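Local coordinates for glycinin (Glycine max, PDB 1OD5), which probably serves as a seed storage protein and source of sulfur-containing amino acids in soybean, as a hexameric 11S globulin, at residues N388-V393 against V441-H446; P65-V70 against F364-Q369. All blocks are in the same frame, centred on the assembly; numbering follows the deposited sequence.

Interaction 1 of 2, residues N388-V393 against V441-H446; sequences NSVIYV and VVFKTH
Val442 and Ile391 run alongside each other from neighbouring strands on one face of an antiparallel pair, Val442 CG1 lying 3.9 Å from Ile391 CG1. The same methyl group also reaches Ser389, at 3.6 Å from its CB, because CG1 is anti to the backbone N of Val442 (chi1 -160°); small Ser389 suits this spot. Ile391 comes close to a bound magnesium ion, so this face looks into the metal-bearing barrel interior. The two segments belong to neighbouring strands of the C-terminal cupin beta-barrel, in the order 420-423, 389-394, 437-444, 367-373. Val390 with Phe443, and Tyr392 with Val441, are the hydrogen-bonded pairs between these two strands, and their side chains fill the other face, where strand 140-146 of the N-terminal cupin packs on Tyr392 and Phe443. The Phe443 ring takes Val441 CG2 over its centre, 4.2 Å above the plane, while the carbonyl oxygen of Val390 lies at the ring edge, 3.3 Å from Phe443 CD1. Beyond the strand ends, Thr445 N bonds to Asn388 O at 3.0 Å, and Thr445 OG1 accepts a longer bond from Asn388 N. A water also links Asn388 ND2 to Thr445 OG1, while Asn388 OD1 is held by Gln425 N and Asn388 ND2 also bonds to Gln154 O of a second subunit.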
loop_
_atom_site.group_PDB
_atom_site.type_symbol
_atom_site.label_atom_id
_atom_site.label_comp_id
_atom_site.label_asym_id
_atom_site.label_seq_id
_atom_site.Cartn_x
_atom_site.Cartn_y
_atom_site.Cartn_z
ATOM N N ASN A 388 -8.257 19.394 -12.165
ATOM C CA ASN A 388 -8.832 20.693 -12.487
ATOM C C ASN A 388 -8.109 21.637 -11.538
ATOM O O ASN A 388 -7.637 21.247 -10.472
ATOM C CB ASN A 388 -10.365 20.790 -12.191
ATOM C CG ASN A 388 -11.280 19.974 -13.112
ATOM O OD1 ASN A 388 -11.040 19.898 -14.310
ATOM N ND2 ASN A 388 -12.321 19.304 -12.615
ATOM N N SER A 389 -7.976 22.888 -11.930
ATOM C CA SER A 389 -7.349 23.875 -11.074
ATOM C C SER A 389 -8.097 25.193 -11.032
ATOM O O SER A 389 -8.913 25.533 -11.899
ATOM C CB SER A 389 -5.942 24.164 -11.495
ATOM O OG SER A 389 -5.565 23.740 -12.781
ATOM N N VAL A 390 -7.833 25.887 -9.934
ATOM C CA VAL A 390 -8.400 27.167 -9.602
ATOM C C VAL A 390 -7.285 28.121 -9.207
ATOM O O VAL A 390 -6.620 27.955 -8.190
ATOM C CB VAL A 390 -9.395 27.021 -8.426
ATOM C CG1 VAL A 390 -9.935 28.360 -7.980
ATOM C CG2 VAL A 390 -10.580 26.199 -8.876
ATOM N N ILE A 391 -7.074 29.114 -10.053
ATOM C CA ILE A 391 -6.090 30.167 -9.895
ATOM C C ILE A 391 -6.722 31.302 -9.095
ATOM O O ILE A 391 -7.892 31.618 -9.279
ATOM C CB ILE A 391 -5.674 30.669 -11.307
ATOM C CG1 ILE A 391 -4.871 29.639 -12.052
ATOM C CG2 ILE A 391 -4.847 31.930 -11.182
ATOM C CD1 ILE A 391 -4.616 30.048 -13.518
ATOM N N TYR A 392 -6.009 31.919 -8.170
ATOM C CA TYR A 392 -6.504 33.054 -7.422
ATOM C C TYR A 392 -5.333 34.028 -7.449
ATOM O O TYR A 392 -4.282 33.699 -6.905
ATOM C CB TYR A 392 -6.836 32.682 -5.988
ATOM C CG TYR A 392 -7.184 33.928 -5.198
ATOM C CD1 TYR A 392 -8.473 34.462 -5.284
ATOM C CD2 TYR A 392 -6.212 34.553 -4.411
ATOM C CE1 TYR A 392 -8.794 35.632 -4.585
ATOM C CE2 TYR A 392 -6.529 35.718 -3.718
ATOM C CZ TYR A 392 -7.817 36.254 -3.808
ATOM O OH TYR A 392 -8.126 37.418 -3.125
ATOM N N VAL A 393 -5.420 35.228 -8.029
ATOM C CA VAL A 393 -4.282 36.128 -8.064
ATOM C C VAL A 393 -4.120 36.859 -6.752
ATOM O O VAL A 393 -4.993 37.569 -6.281
ATOM C CB VAL A 393 -4.466 37.088 -9.260
ATOM C CG1 VAL A 393 -3.243 37.982 -9.390
ATOM C CG2 VAL A 393 -4.611 36.286 -10.563
ATOM N N VAL A 441 -1.739 31.646 -6.499
ATOM C CA VAL A 441 -1.738 30.309 -5.973
ATOM C C VAL A 441 -2.690 29.579 -6.886
ATOM O O VAL A 441 -3.678 30.160 -7.344
ATOM C CB VAL A 441 -2.234 30.268 -4.512
ATOM C CG1 VAL A 441 -3.612 30.918 -4.369
ATOM C CG2 VAL A 441 -2.338 28.798 -4.053
ATOM N N VAL A 442 -2.378 28.326 -7.214
ATOM C CA VAL A 442 -3.193 27.490 -8.063
ATOM C C VAL A 442 -3.649 26.310 -7.236
ATOM O O VAL A 442 -2.784 25.533 -6.863
ATOM C CB VAL A 442 -2.453 26.848 -9.223
ATOM C CG1 VAL A 442 -3.508 26.467 -10.216
ATOM C CG2 VAL A 442 -1.384 27.724 -9.818
ATOM N N PHE A 443 -4.900 26.059 -6.882
ATOM C CA PHE A 443 -5.268 24.883 -6.124
ATOM C C PHE A 443 -5.582 23.855 -7.190
ATOM O O PHE A 443 -6.084 24.207 -8.249
ATOM C CB PHE A 443 -6.498 25.117 -5.323
ATOM C CG PHE A 443 -6.421 26.318 -4.418
ATOM C CD1 PHE A 443 -6.809 27.574 -4.893
ATOM C CD2 PHE A 443 -6.008 26.154 -3.099
ATOM C CE1 PHE A 443 -6.787 28.668 -4.034
ATOM C CE2 PHE A 443 -5.988 27.251 -2.246
ATOM C CZ PHE A 443 -6.377 28.505 -2.713
ATOM N N LYS A 444 -5.313 22.565 -6.979
ATOM C CA LYS A 444 -5.553 21.507 -7.957
ATOM C C LYS A 444 -6.277 20.356 -7.285
ATOM O O LYS A 444 -6.007 20.029 -6.130
ATOM C CB LYS A 444 -4.199 21.087 -8.523
ATOM C CG LYS A 444 -3.640 22.164 -9.443
ATOM C CD LYS A 444 -2.148 22.331 -9.551
ATOM C CE LYS A 444 -1.824 22.115 -10.986
ATOM N NZ LYS A 444 -0.611 22.773 -11.451
ATOM N N THR A 445 -7.217 19.704 -7.962
ATOM C CA THR A 445 -7.951 18.627 -7.329
ATOM C C THR A 445 -7.412 17.210 -7.498
ATOM O O THR A 445 -8.088 16.279 -7.919
ATOM C CB THR A 445 -9.473 18.738 -7.779
ATOM O OG1 THR A 445 -9.508 18.839 -9.196
ATOM C CG2 THR A 445 -10.179 19.936 -7.166
ATOM N N HIS A 446 -6.127 17.060 -7.187
ATOM C CA HIS A 446 -5.461 15.764 -7.192
ATOM C C HIS A 446 -4.374 15.872 -6.121
ATOM O O HIS A 446 -3.791 16.949 -5.957
ATOM C CB HIS A 446 -4.812 15.447 -8.500
ATOM C CG HIS A 446 -4.435 13.963 -8.536
ATOM N ND1 HIS A 446 -3.332 13.336 -8.110
ATOM C CD2 HIS A 446 -5.276 13.000 -9.036
ATOM C CE1 HIS A 446 -3.486 12.053 -8.335
ATOM N NE2 HIS A 446 -4.654 11.867 -8.890
HETATM O O HOH W 1 -12.367 18.323 -9.630
#

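Interaction 2 of 2, residues P65-V70 against F364-Q369; sequences PQMIIV and FGLSAQ
Extended through its first two torsions, with CG anti to the backbone N (chi1 179°), and bent only at the third (chi3 -80°), Met67 carries its sulfur straight across to the segment 364-369 and then turns its methyl group along it. Met67 CE thereby comes 3.7 Å from Leu366 CB, the two chains running past one another head to tail, while Met67 SD lies 4.0 Å from Ala368 CB. Alanine suits that position, its short side chain meeting the sulfur of a long one. Leu366, with CG anti to its carbonyl carbon (chi1 -82°), places CD2 3.8 Å from Pro65 CG. Pro65 CB also lies 3.9 Å from Phe364 CB, meeting the foot of the side chain. Gly365 links Phe364 to Leu366: with positive phi it takes the chain out of the short helix 361-364 and into strand 367-373, a conformation that favours glycine. The contact thus joins the two cupin barrels of one subunit, strand 66-72 of the N-terminal one facing strand 367-373 of the C-terminal one, and Phe443 of the latter barrel also packs on Met67. A serine in place of Met67 would probably leave a gap beside Leu366 and Ala368, which would lose the sulfur and methyl group they pack against. No hydrogen bond crosses between the two segments; their cohesion therefore comes from close apolar packing between buried side chains, which depends on the matching of shapes rather than on paired polar groups.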
loop_
_atom_site.group_PDB
_atom_site.type_symbol
_atom_site.label_atom_id
_atom_site.label_comp_id
_atom_site.label_asym_id
_atom_site.label_seq_id
_atom_site.Cartn_x
_atom_site.Cartn_y
_atom_site.Cartn_z
ATOM N N PRO A 65 -12.774 18.389 2.665
ATOM C CA PRO A 65 -11.535 19.075 3.009
ATOM C C PRO A 65 -11.426 20.436 2.408
ATOM O O PRO A 65 -11.971 20.648 1.327
ATOM C CB PRO A 65 -10.435 18.187 2.504
ATOM C CG PRO A 65 -11.077 17.595 1.276
ATOM C CD PRO A 65 -12.537 17.360 1.667
ATOM N N GLN A 66 -10.765 21.356 3.101
ATOM C CA GLN A 66 -10.563 22.658 2.517
ATOM C C GLN A 66 -9.099 23.010 2.636
ATOM O O GLN A 66 -8.438 22.679 3.611
ATOM C CB GLN A 66 -11.453 23.745 3.185
ATOM C CG GLN A 66 -11.635 23.772 4.651
ATOM C CD GLN A 66 -12.740 24.685 5.166
ATOM O OE1 GLN A 66 -13.526 24.265 6.014
ATOM N NE2 GLN A 66 -12.791 25.954 4.769
ATOM N N MET A 67 -8.562 23.568 1.560
ATOM C CA MET A 67 -7.177 23.991 1.498
ATOM C C MET A 67 -7.248 25.494 1.556
ATOM O O MET A 67 -7.913 26.134 0.754
ATOM C CB MET A 67 -6.520 23.563 0.208
ATOM C CG MET A 67 -5.080 24.014 0.132
ATOM S SD MET A 67 -4.284 23.203 -1.238
ATOM C CE MET A 67 -4.039 21.715 -0.357
ATOM N N ILE A 68 -6.472 26.084 2.450
ATOM C CA ILE A 68 -6.488 27.493 2.698
ATOM C C ILE A 68 -5.187 28.232 2.505
ATOM O O ILE A 68 -4.234 27.818 3.147
ATOM C CB ILE A 68 -6.972 27.696 4.149
ATOM C CG1 ILE A 68 -8.215 26.875 4.433
ATOM C CG2 ILE A 68 -7.198 29.196 4.386
ATOM C CD1 ILE A 68 -8.825 27.118 5.811
ATOM N N ILE A 69 -5.002 29.259 1.680
ATOM C CA ILE A 69 -3.719 29.917 1.688
ATOM C C ILE A 69 -3.906 31.220 2.461
ATOM O O ILE A 69 -4.885 31.923 2.261
ATOM C CB ILE A 69 -3.203 30.174 0.249
ATOM C CG1 ILE A 69 -1.829 30.852 0.400
ATOM C CG2 ILE A 69 -4.173 31.019 -0.577
ATOM C CD1 ILE A 69 -1.009 31.046 -0.867
ATOM N N VAL A 70 -3.037 31.545 3.418
ATOM C CA VAL A 70 -3.087 32.761 4.202
ATOM C C VAL A 70 -2.314 33.780 3.388
ATOM O O VAL A 70 -1.127 33.589 3.126
ATOM C CB VAL A 70 -2.404 32.542 5.557
ATOM C CG1 VAL A 70 -2.258 33.840 6.294
ATOM C CG2 VAL A 70 -3.228 31.591 6.380
ATOM N N PHE A 364 -6.865 13.547 1.134
ATOM C CA PHE A 364 -7.830 14.594 0.808
ATOM C C PHE A 364 -7.971 14.977 -0.644
ATOM O O PHE A 364 -8.838 15.778 -0.979
ATOM C CB PHE A 364 -7.476 15.818 1.634
ATOM C CG PHE A 364 -7.392 15.504 3.121
ATOM C CD1 PHE A 364 -8.223 14.527 3.704
ATOM C CD2 PHE A 364 -6.443 16.167 3.879
ATOM C CE1 PHE A 364 -8.084 14.212 5.058
ATOM C CE2 PHE A 364 -6.323 15.842 5.229
ATOM C CZ PHE A 364 -7.132 14.870 5.816
ATOM N N GLY A 365 -7.123 14.472 -1.532
ATOM C CA GLY A 365 -7.250 14.797 -2.947
ATOM C C GLY A 365 -6.881 16.223 -3.387
ATOM O O GLY A 365 -7.312 16.675 -4.450
ATOM N N LEU A 366 -6.081 16.964 -2.626
ATOM C CA LEU A 366 -5.694 18.306 -3.010
ATOM C C LEU A 366 -4.195 18.527 -3.068
ATOM O O LEU A 366 -3.408 17.839 -2.455
ATOM C CB LEU A 366 -6.240 19.331 -2.036
ATOM C CG LEU A 366 -7.673 19.884 -2.081
ATOM C CD1 LEU A 366 -8.144 20.003 -3.537
ATOM C CD2 LEU A 366 -8.569 19.000 -1.270
ATOM N N SER A 367 -3.756 19.488 -3.844
ATOM C CA SER A 367 -2.358 19.859 -3.969
ATOM C C SER A 367 -2.375 21.293 -4.464
ATOM O O SER A 367 -3.450 21.786 -4.802
ATOM C CB SER A 367 -1.627 18.984 -4.956
ATOM O OG SER A 367 -1.980 19.150 -6.295
ATOM N N ALA A 368 -1.257 22.013 -4.548
ATOM C CA ALA A 368 -1.231 23.403 -4.980
ATOM C C ALA A 368 0.128 23.795 -5.492
ATOM O O ALA A 368 1.072 23.029 -5.410
ATOM C CB ALA A 368 -1.505 24.390 -3.849
ATOM N N GLN A 369 0.156 24.971 -6.117
ATOM C CA GLN A 369 1.354 25.597 -6.647
ATOM C C GLN A 369 1.205 27.082 -6.312
ATOM O O GLN A 369 0.124 27.589 -5.975
ATOM C CB GLN A 369 1.502 25.467 -8.157
ATOM C CG GLN A 369 1.871 24.059 -8.468
ATOM C CD GLN A 369 2.261 23.813 -9.899
ATOM O OE1 GLN A 369 1.535 24.184 -10.805
ATOM N NE2 GLN A 369 3.408 23.183 -10.154
#

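Interaction 2 joins the two cupin domains of the subunit, whereas interaction 1 lies wholly within the second, and their centres are about 9 Å apart. Along the chain they follow in series, both segments of interaction 2 preceding those of interaction 1. They meet in one antiparallel sheet, where strand 367-373 neighbours strand 437-444: Val442 N lies 2.9 Å from Gln369 O and Lys444 N 3.0 Å from Ser367 O, both probable hydrogen bonds. The Lys444 side chain bonds to Gln369 as well. Phe443 and Ala368, on adjacent strands of this sheet, both meet Met67 of the N-terminal domain, so the sheet contributes apolar side chains to the junction between the two domains.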